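Local coordinates for protein glutathione-dependent peroxiredoxin (Sinorhizobium meliloti, PDB 3UMA) that probably reduces hydrogen peroxide and organic hydroperoxides to water and alcohols, using glutathione as the electron donor, at residues 64-73 against 101-112; 146-154 against 164-175. One frame throughout, in Å; residues are numbered along the deposited sequence.

Overall arrangement
Both contacts meet at C72, probably the peroxidatic cysteine, which would pass through a sulfenic acid. Contact 1 sets the turn and first helical residues that carry C72 against the helix starting at 103. Contact 2 lies on the other flank and pairs strand 147-156 with strand 159-165 and the loop after it; the contact centres lie about 15 Å apart. R150 reaches from contact 2 into the site: its NH1 lies 3.3 Å from C72 SG, whose placement is less certain, and its NH2 packs 3.4 Å from T71 CG2. R147 joins them, its NH1 2.9 Å from P65 O in a probable hydrogen bond. A cysteine and an arginine placed like this are characteristic of peroxiredoxins.

Contact 1 (64-73 against 101-112); sequences VPGAFTPTCS and NDLHVMGAWATH
W109 takes A67 and F68 on one face of its indole. A67 CA makes a CH-pi contact over the six-membered ring, 3.7 Å from its centroid and 11° off the normal. F68 N lies above the same face, nearer the rim. W109 CG is anti to the backbone N (chi1 -162°), which carries the indole across the turn that precedes helix 70-82. The F68 ring meets the five-membered ring obliquely, planes at 49°, with W109 CD1 over the centre of the phenyl.

The apolar contacts extend this. A67 CB touches V105 CG1 at 3.7 Å and also meets selenomethionine M106. V64 CG2 packs on W109 CH2 at 3.8 Å, and C72 CB approaches the same atom.

Polar links are few. W109 NE1 gives S73 OG a weak, bent bond of 3.1 Å (128°). S73 OG in turn donates to T69 O, which also accepts from S73 N. Replacing W109 with an alanine is likely to open a gap beside A67, free the F68 ring and cost S73 OG its weak bond.

The type II turn G66 to T69 thus lies between helices 70-82 and 103-113. V64 and M106 continue inward onto strand 94-99, and M106 also reaches strand 120-123.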
loop_
_atom_site.group_PDB
_atom_site.type_symbol
_atom_site.label_atom_id
_atom_site.label_comp_id
_atom_site.label_asym_id
_atom_site.label_seq_id
_atom_site.Cartn_x
_atom_site.Cartn_y
_atom_site.Cartn_z
ATOM N N VAL A 64 -1.161 -4.521 0.455
ATOM C CA VAL A 64 -1.969 -5.696 0.814
ATOM C C VAL A 64 -1.745 -6.820 -0.218
ATOM O O VAL A 64 -1.521 -6.541 -1.406
ATOM C CB VAL A 64 -3.488 -5.341 0.922
ATOM C CG1 VAL A 64 -3.751 -4.267 1.992
ATOM C CG2 VAL A 64 -4.044 -4.849 -0.430
ATOM N N PRO A 65 -1.790 -8.095 0.227
ATOM C CA PRO A 65 -1.763 -9.202 -0.729
ATOM C C PRO A 65 -2.906 -9.167 -1.744
ATOM O O PRO A 65 -2.702 -9.541 -2.879
ATOM C CB PRO A 65 -1.876 -10.443 0.172
ATOM C CG PRO A 65 -1.089 -10.020 1.393
ATOM C CD PRO A 65 -1.509 -8.560 1.598
ATOM N N GLY A 66 -4.088 -8.691 -1.377
ATOM C CA GLY A 66 -5.165 -8.771 -2.338
ATOM C C GLY A 66 -6.409 -8.037 -1.965
ATOM O O GLY A 66 -6.921 -8.196 -0.861
ATOM N N ALA A 67 -6.911 -7.234 -2.900
ATOM C CA ALA A 67 -8.242 -6.687 -2.778
ATOM C C ALA A 67 -9.271 -7.806 -2.538
ATOM O O ALA A 67 -9.166 -8.897 -3.123
ATOM C CB ALA A 67 -8.599 -5.919 -4.040
ATOM N N PHE A 68 -10.261 -7.509 -1.695
ATOM C CA PHE A 68 -11.349 -8.434 -1.337
ATOM C C PHE A 68 -10.935 -9.673 -0.530
ATOM O O PHE A 68 -11.784 -10.502 -0.206
ATOM C CB PHE A 68 -12.205 -8.826 -2.564
ATOM C CG PHE A 68 -12.914 -7.646 -3.214
ATOM C CD1 PHE A 68 -14.080 -7.126 -2.667
ATOM C CD2 PHE A 68 -12.396 -7.055 -4.359
ATOM C CE1 PHE A 68 -14.732 -6.039 -3.269
ATOM C CE2 PHE A 68 -13.027 -5.955 -4.964
ATOM C CZ PHE A 68 -14.200 -5.453 -4.421
ATOM N N THR A 69 -9.647 -9.829 -0.227
ATOM C CA THR A 69 -9.225 -10.947 0.613
ATOM C C THR A 69 -9.502 -10.578 2.087
ATOM O O THR A 69 -9.507 -9.397 2.426
ATOM C CB THR A 69 -7.758 -11.367 0.369
ATOM O OG1 THR A 69 -6.877 -10.363 0.880
ATOM C CG2 THR A 69 -7.489 -11.569 -1.126
ATOM N N PRO A 70 -9.776 -11.581 2.951
ATOM C CA PRO A 70 -10.290 -11.308 4.308
ATOM C C PRO A 70 -9.419 -10.420 5.217
ATOM O O PRO A 70 -9.937 -9.468 5.791
ATOM C CB PRO A 70 -10.450 -12.718 4.903
ATOM C CG PRO A 70 -10.682 -13.595 3.662
ATOM C CD PRO A 70 -9.686 -13.033 2.700
ATOM N N THR A 71 -8.135 -10.720 5.365
ATOM C CA THR A 71 -7.296 -9.906 6.243
ATOM C C THR A 71 -7.192 -8.489 5.670
ATOM O O THR A 71 -7.313 -7.501 6.402
ATOM C CB THR A 71 -5.893 -10.523 6.465
ATOM O OG1 THR A 71 -6.035 -11.807 7.072
ATOM C CG2 THR A 71 -5.029 -9.630 7.402
ATOM N N CYS A 72 -7.033 -8.396 4.353
ATOM C CA CYS A 72 -6.938 -7.091 3.694
ATOM C C CYS A 72 -8.235 -6.281 3.823
ATOM O O CYS A 72 -8.184 -5.114 4.155
ATOM C CB CYS A 72 -6.528 -7.259 2.235
ATOM S SG CYS A 72 -5.125 -8.372 1.987
ATOM N N SER A 73 -9.388 -6.912 3.589
ATOM C CA SER A 73 -10.689 -6.187 3.538
ATOM C C SER A 73 -11.411 -6.008 4.873
ATOM O O SER A 73 -12.167 -5.055 5.044
ATOM C CB SER A 73 -11.677 -6.880 2.592
ATOM O OG SER A 73 -11.063 -7.204 1.373
ATOM N N ASN A 101 -3.228 -6.179 -8.002
ATOM C CA ASN A 101 -4.548 -6.438 -8.593
ATOM C C ASN A 101 -4.696 -5.500 -9.794
ATOM O O ASN A 101 -4.059 -4.432 -9.832
ATOM C CB ASN A 101 -5.693 -6.078 -7.622
ATOM C CG ASN A 101 -5.979 -7.177 -6.571
ATOM O OD1 ASN A 101 -6.504 -8.251 -6.891
ATOM N ND2 ASN A 101 -5.637 -6.898 -5.326
ATOM N N ASP A 102 -5.560 -5.860 -10.736
ATOM C CA ASP A 102 -5.841 -4.999 -11.885
ATOM C C ASP A 102 -6.618 -3.755 -11.430
ATOM O O ASP A 102 -7.151 -3.701 -10.314
ATOM C CB ASP A 102 -6.602 -5.787 -12.973
ATOM C CG ASP A 102 -7.997 -6.205 -12.538
ATOM O OD1 ASP A 102 -8.882 -5.338 -12.531
ATOM O OD2 ASP A 102 -8.228 -7.413 -12.208
ATOM N N LEU A 103 -6.725 -2.763 -12.302
ATOM C CA LEU A 103 -7.302 -1.488 -11.879
ATOM C C LEU A 103 -8.809 -1.543 -11.661
ATOM O O LEU A 103 -9.346 -0.814 -10.829
ATOM C CB LEU A 103 -6.877 -0.351 -12.834
ATOM C CG LEU A 103 -7.596 -0.057 -14.147
ATOM C CD1 LEU A 103 -8.832 0.777 -13.900
ATOM C CD2 LEU A 103 -6.656 0.699 -15.098
ATOM N N HIS A 104 -9.504 -2.435 -12.360
ATOM C CA HIS A 104 -10.951 -2.528 -12.167
ATOM C C HIS A 104 -11.315 -3.146 -10.813
ATOM O O HIS A 104 -12.264 -2.744 -10.163
ATOM C CB HIS A 104 -11.615 -3.309 -13.302
ATOM C CG HIS A 104 -11.233 -2.821 -14.662
ATOM N ND1 HIS A 104 -11.795 -1.695 -15.229
ATOM C CD2 HIS A 104 -10.335 -3.292 -15.560
ATOM C CE1 HIS A 104 -11.262 -1.499 -16.424
ATOM N NE2 HIS A 104 -10.376 -2.455 -16.652
ATOM N N VAL A 105 -10.556 -4.144 -10.406
ATOM C CA VAL A 105 -10.761 -4.721 -9.082
ATOM C C VAL A 105 -10.418 -3.678 -8.011
ATOM O O VAL A 105 -11.170 -3.507 -7.058
ATOM C CB VAL A 105 -9.986 -6.065 -8.946
ATOM C CG1 VAL A 105 -9.905 -6.527 -7.500
ATOM C CG2 VAL A 105 -10.694 -7.141 -9.821
HETATM N N MSE A 106 -9.297 -2.967 -8.184
HETATM C CA MSE A 106 -8.931 -1.898 -7.241
HETATM C C MSE A 106 -10.043 -0.873 -7.105
HETATM O O MSE A 106 -10.444 -0.550 -5.987
HETATM C CB MSE A 106 -7.608 -1.206 -7.621
HETATM C CG MSE A 106 -6.394 -2.037 -7.318
HETATM SE SE MSE A 106 -6.400 -2.718 -5.456
HETATM C CE MSE A 106 -5.643 -1.225 -4.429
ATOM N N GLY A 107 -10.573 -0.411 -8.239
ATOM C CA GLY A 107 -11.713 0.534 -8.245
ATOM C C GLY A 107 -12.972 -0.003 -7.594
ATOM O O GLY A 107 -13.636 0.698 -6.822
ATOM N N ALA A 108 -13.329 -1.247 -7.902
ATOM C CA ALA A 108 -14.465 -1.876 -7.228
ATOM C C ALA A 108 -14.261 -1.974 -5.705
ATOM O O ALA A 108 -15.195 -1.779 -4.915
ATOM C CB ALA A 108 -14.736 -3.251 -7.829
ATOM N N TRP A 109 -13.031 -2.253 -5.295
ATOM C CA TRP A 109 -12.707 -2.359 -3.864
ATOM C C TRP A 109 -12.776 -1.004 -3.164
ATOM O O TRP A 109 -13.237 -0.906 -2.028
ATOM C CB TRP A 109 -11.319 -2.966 -3.689
ATOM C CG TRP A 109 -11.039 -3.533 -2.304
ATOM C CD1 TRP A 109 -11.921 -4.203 -1.488
ATOM C CD2 TRP A 109 -9.779 -3.523 -1.613
ATOM N NE1 TRP A 109 -11.286 -4.601 -0.337
ATOM C CE2 TRP A 109 -9.972 -4.203 -0.384
ATOM C CE3 TRP A 109 -8.505 -3.009 -1.916
ATOM C CZ2 TRP A 109 -8.934 -4.364 0.568
ATOM C CZ3 TRP A 109 -7.468 -3.185 -0.983
ATOM C CH2 TRP A 109 -7.695 -3.859 0.249
ATOM N N ALA A 110 -12.317 0.038 -3.847
ATOM C CA ALA A 110 -12.455 1.411 -3.334
ATOM C C ALA A 110 -13.920 1.722 -3.032
ATOM O O ALA A 110 -14.256 2.254 -1.969
ATOM C CB ALA A 110 -11.895 2.401 -4.342
ATOM N N THR A 111 -14.793 1.369 -3.972
ATOM C CA THR A 111 -16.214 1.711 -3.878
ATOM C C THR A 111 -16.865 0.878 -2.771
ATOM O O THR A 111 -17.597 1.401 -1.923
ATOM C CB THR A 111 -16.921 1.460 -5.244
ATOM O OG1 THR A 111 -16.322 2.286 -6.252
ATOM C CG2 THR A 111 -18.432 1.747 -5.167
ATOM N N HIS A 112 -16.580 -0.416 -2.756
ATOM C CA HIS A 112 -17.269 -1.281 -1.817
ATOM C C HIS A 112 -16.737 -1.248 -0.388
ATOM O O HIS A 112 -17.470 -1.532 0.545
ATOM C CB HIS A 112 -17.417 -2.684 -2.395
ATOM C CG HIS A 112 -18.321 -2.710 -3.593
ATOM N ND1 HIS A 112 -17.920 -3.177 -4.829
ATOM C CD2 HIS A 112 -19.588 -2.256 -3.755
ATOM C CE1 HIS A 112 -18.914 -3.048 -5.688
ATOM N NE2 HIS A 112 -19.938 -2.491 -5.062
#

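Contact 2 (146-154 against 164-175); sequences IRSKRYSML and NIEESPGQATAS
Y151 and I165 form an antiparallel non-hydrogen-bonded pair, and S152 and N164 the next, hydrogen-bonded pair, with N164 N to S152 O at 2.9 Å and S152 N to N164 O at 3.0 Å. Beyond them E166 N donates to R150 O, a nearly straight bond (168°). Water 1 bridges R150 N and E166 O.

R150 has the largest share of the contact. Its CG is anti to the backbone N (chi1 -174°), and a bend at chi3 turns the guanidinium toward the loop. NE and NH2 both grip P169 O side-on, at 3.1 and 2.8 Å, with that oxygen in the guanidinium plane. This two-bond hold probably fixes the rotation of the group. A172 CB packs on R150 CD at 3.6 Å.

The strands belong to the beta hairpin 147-156 and 159-165 of the thioredoxin-like peroxiredoxin fold, and R150 also touches C72 and H76 of helix 70-82.

E166 crosses R150 obliquely, CG to CG. Its carboxylate serves the loop instead: OE2 accepts from S175 OG on its anti lone pair at 2.8 Å, and from S175 N above the carboxylate plane. S175 OG also lies 3.4 Å from R150 CG.

On the S152 and N164 side, S152 CB packs against S175 O. Water 2 links S152 OG to A174 O. On the other face Y151 CB meets I165 CG1 at 4.2 Å.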
loop_
_atom_site.group_PDB
_atom_site.type_symbol
_atom_site.label_atom_id
_atom_site.label_comp_id
_atom_site.label_asym_id
_atom_site.label_seq_id
_atom_site.Cartn_x
_atom_site.Cartn_y
_atom_site.Cartn_z
ATOM N N ILE A 146 1.524 -14.681 -7.222
ATOM C CA ILE A 146 2.526 -13.703 -6.793
ATOM C C ILE A 146 1.865 -12.382 -6.442
ATOM O O ILE A 146 1.143 -11.794 -7.265
ATOM C CB ILE A 146 3.632 -13.389 -7.847
ATOM C CG1 ILE A 146 4.311 -14.644 -8.440
ATOM C CG2 ILE A 146 4.687 -12.458 -7.228
ATOM C CD1 ILE A 146 4.775 -15.700 -7.421
ATOM N N ARG A 147 2.106 -11.928 -5.219
ATOM C CA ARG A 147 1.477 -10.711 -4.691
ATOM C C ARG A 147 2.485 -9.926 -3.862
ATOM O O ARG A 147 3.641 -10.304 -3.791
ATOM C CB ARG A 147 0.261 -11.063 -3.828
ATOM C CG ARG A 147 -0.868 -11.806 -4.560
ATOM C CD ARG A 147 -1.516 -10.944 -5.657
ATOM N NE ARG A 147 -2.588 -11.665 -6.322
ATOM C CZ ARG A 147 -3.870 -11.498 -6.049
ATOM N NH1 ARG A 147 -4.242 -10.637 -5.120
ATOM N NH2 ARG A 147 -4.782 -12.196 -6.710
ATOM N N SER A 148 2.040 -8.848 -3.227
ATOM C CA SER A 148 2.895 -8.128 -2.306
ATOM C C SER A 148 2.751 -8.716 -0.898
ATOM O O SER A 148 1.638 -9.048 -0.477
ATOM C CB SER A 148 2.481 -6.652 -2.247
ATOM O OG SER A 148 3.349 -5.916 -1.402
ATOM N N LYS A 149 3.872 -8.835 -0.189
ATOM C CA LYS A 149 3.847 -8.900 1.283
ATOM C C LYS A 149 2.985 -7.782 1.871
ATOM O O LYS A 149 2.873 -6.684 1.279
ATOM C CB LYS A 149 5.264 -8.755 1.839
ATOM C CG LYS A 149 6.093 -9.981 1.625
ATOM C CD LYS A 149 7.448 -9.869 2.272
ATOM C CE LYS A 149 8.068 -11.247 2.307
ATOM N NZ LYS A 149 9.521 -11.167 2.574
ATOM N N ARG A 150 2.367 -8.046 3.024
ATOM C CA ARG A 150 1.709 -6.972 3.780
ATOM C C ARG A 150 2.771 -6.104 4.488
ATOM O O ARG A 150 3.656 -6.624 5.164
ATOM C CB ARG A 150 0.692 -7.536 4.773
ATOM C CG ARG A 150 -0.135 -6.477 5.505
ATOM C CD ARG A 150 -1.223 -7.077 6.451
ATOM N NE ARG A 150 -1.865 -8.266 5.883
ATOM C CZ ARG A 150 -2.819 -8.263 4.951
ATOM N NH1 ARG A 150 -3.298 -7.139 4.429
ATOM N NH2 ARG A 150 -3.276 -9.415 4.502
ATOM N N TYR A 151 2.689 -4.787 4.312
ATOM C CA TYR A 151 3.613 -3.854 4.962
ATOM C C TYR A 151 2.949 -2.493 5.061
ATOM O O TYR A 151 1.929 -2.243 4.407
ATOM C CB TYR A 151 4.994 -3.764 4.252
ATOM C CG TYR A 151 4.965 -3.198 2.829
ATOM C CD1 TYR A 151 4.758 -1.826 2.593
ATOM C CD2 TYR A 151 5.136 -4.039 1.718
ATOM C CE1 TYR A 151 4.724 -1.298 1.296
ATOM C CE2 TYR A 151 5.112 -3.523 0.407
ATOM C CZ TYR A 151 4.908 -2.148 0.206
ATOM O OH TYR A 151 4.850 -1.632 -1.080
ATOM N N SER A 152 3.500 -1.634 5.910
ATOM C CA SER A 152 3.165 -0.219 5.877
ATOM C C SER A 152 4.481 0.552 5.954
ATOM O O SER A 152 5.494 0.044 6.455
ATOM C CB SER A 152 2.241 0.189 7.028
ATOM O OG SER A 152 2.968 0.145 8.235
HETATM N N MSE A 153 4.482 1.764 5.430
HETATM C CA MSE A 153 5.684 2.565 5.505
HETATM C C MSE A 153 5.314 4.027 5.583
HETATM O O MSE A 153 4.287 4.438 5.055
HETATM C CB MSE A 153 6.653 2.275 4.345
HETATM C CG MSE A 153 6.056 2.407 2.974
HETATM SE SE MSE A 153 7.387 2.207 1.553
HETATM C CE MSE A 153 7.872 0.321 1.621
ATOM N N LEU A 154 6.124 4.786 6.312
ATOM C CA LEU A 154 6.049 6.246 6.287
ATOM C C LEU A 154 7.128 6.757 5.331
ATOM O O LEU A 154 8.311 6.423 5.459
ATOM C CB LEU A 154 6.215 6.835 7.698
ATOM C CG LEU A 154 6.188 8.366 7.861
ATOM C CD1 LEU A 154 4.854 8.942 7.398
ATOM C CD2 LEU A 154 6.473 8.745 9.321
ATOM N N ASN A 164 7.241 -1.290 8.276
ATOM C CA ASN A 164 6.708 -2.384 9.079
ATOM C C ASN A 164 6.271 -3.500 8.154
ATOM O O ASN A 164 5.228 -3.393 7.532
ATOM C CB ASN A 164 5.512 -1.882 9.890
ATOM C CG ASN A 164 5.824 -0.610 10.676
ATOM O OD1 ASN A 164 5.168 0.424 10.510
ATOM N ND2 ASN A 164 6.822 -0.681 11.527
ATOM N N ILE A 165 7.083 -4.550 8.053
ATOM C CA ILE A 165 6.827 -5.685 7.164
ATOM C C ILE A 165 6.305 -6.876 7.959
ATOM O O ILE A 165 6.942 -7.288 8.920
ATOM C CB ILE A 165 8.119 -6.132 6.440
ATOM C CG1 ILE A 165 8.788 -4.941 5.714
ATOM C CG2 ILE A 165 7.843 -7.320 5.499
ATOM C CD1 ILE A 165 10.218 -5.250 5.203
ATOM N N GLU A 166 5.165 -7.433 7.548
ATOM C CA GLU A 166 4.607 -8.625 8.202
ATOM C C GLU A 166 5.323 -9.899 7.762
ATOM O O GLU A 166 5.475 -10.166 6.566
ATOM C CB GLU A 166 3.117 -8.780 7.889
ATOM C CG GLU A 166 2.238 -7.591 8.270
ATOM C CD GLU A 166 2.035 -7.424 9.776
ATOM O OE1 GLU A 166 2.540 -8.268 10.556
ATOM O OE2 GLU A 166 1.366 -6.447 10.175
ATOM N N GLU A 167 5.739 -10.703 8.730
ATOM C CA GLU A 167 6.298 -12.029 8.436
ATOM C C GLU A 167 5.220 -12.966 7.887
ATOM O O GLU A 167 5.508 -13.907 7.153
ATOM C CB GLU A 167 6.937 -12.631 9.690
ATOM C CG GLU A 167 8.460 -12.779 9.594
ATOM C CD GLU A 167 8.889 -14.244 9.399
ATOM O OE1 GLU A 167 8.907 -14.992 10.410
ATOM O OE2 GLU A 167 9.209 -14.645 8.245
ATOM N N SER A 168 3.972 -12.686 8.227
ATOM C CA SER A 168 2.874 -13.542 7.827
ATOM C C SER A 168 1.751 -12.678 7.258
ATOM O O SER A 168 1.366 -11.684 7.876
ATOM C CB SER A 168 2.395 -14.363 9.029
ATOM O OG SER A 168 1.022 -14.694 8.912
ATOM N N PRO A 169 1.246 -13.036 6.065
ATOM C CA PRO A 169 0.211 -12.229 5.434
ATOM C C PRO A 169 -1.124 -12.235 6.180
ATOM O O PRO A 169 -1.936 -11.347 5.957
ATOM C CB PRO A 169 0.059 -12.872 4.050
ATOM C CG PRO A 169 0.538 -14.278 4.232
ATOM C CD PRO A 169 1.679 -14.149 5.195
ATOM N N GLY A 170 -1.348 -13.226 7.045
ATOM C CA GLY A 170 -2.565 -13.281 7.856
ATOM C C GLY A 170 -2.499 -12.413 9.102
ATOM O O GLY A 170 -3.448 -12.370 9.894
ATOM N N GLN A 171 -1.375 -11.733 9.286
ATOM C CA GLN A 171 -1.215 -10.788 10.389
ATOM C C GLN A 171 -1.198 -9.374 9.839
ATOM O O GLN A 171 -0.708 -9.148 8.715
ATOM C CB GLN A 171 0.068 -11.112 11.169
ATOM C CG GLN A 171 -0.010 -12.541 11.780
ATOM C CD GLN A 171 1.107 -12.889 12.747
ATOM O OE1 GLN A 171 1.839 -12.018 13.218
ATOM N NE2 GLN A 171 1.236 -14.188 13.058
ATOM N N ALA A 172 -1.733 -8.438 10.626
ATOM C CA ALA A 172 -1.862 -7.043 10.225
ATOM C C ALA A 172 -1.741 -6.073 11.407
ATOM O O ALA A 172 -2.401 -5.037 11.441
ATOM C CB ALA A 172 -3.188 -6.827 9.484
ATOM N N THR A 173 -0.883 -6.386 12.372
ATOM C CA THR A 173 -0.756 -5.517 13.544
ATOM C C THR A 173 0.372 -4.500 13.384
ATOM O O THR A 173 0.114 -3.300 13.359
ATOM C CB THR A 173 -0.638 -6.337 14.861
ATOM O OG1 THR A 173 -1.846 -7.087 15.047
ATOM C CG2 THR A 173 -0.423 -5.434 16.047
ATOM N N ALA A 174 1.603 -4.991 13.258
ATOM C CA ALA A 174 2.767 -4.139 12.998
ATOM C C ALA A 174 2.535 -3.169 11.818
ATOM O O ALA A 174 2.937 -1.999 11.880
ATOM C CB ALA A 174 4.045 -5.012 12.779
ATOM N N SER A 175 1.828 -3.637 10.786
ATOM C CA SER A 175 1.541 -2.818 9.594
ATOM C C SER A 175 0.183 -2.116 9.633
ATOM O O SER A 175 -0.192 -1.436 8.688
ATOM C CB SER A 175 1.688 -3.672 8.318
ATOM O OG SER A 175 0.649 -4.628 8.218
HETATM O O HOH W 1 3.268 -10.485 4.530
HETATM O O HOH W 2 1.704 0.395 10.695
#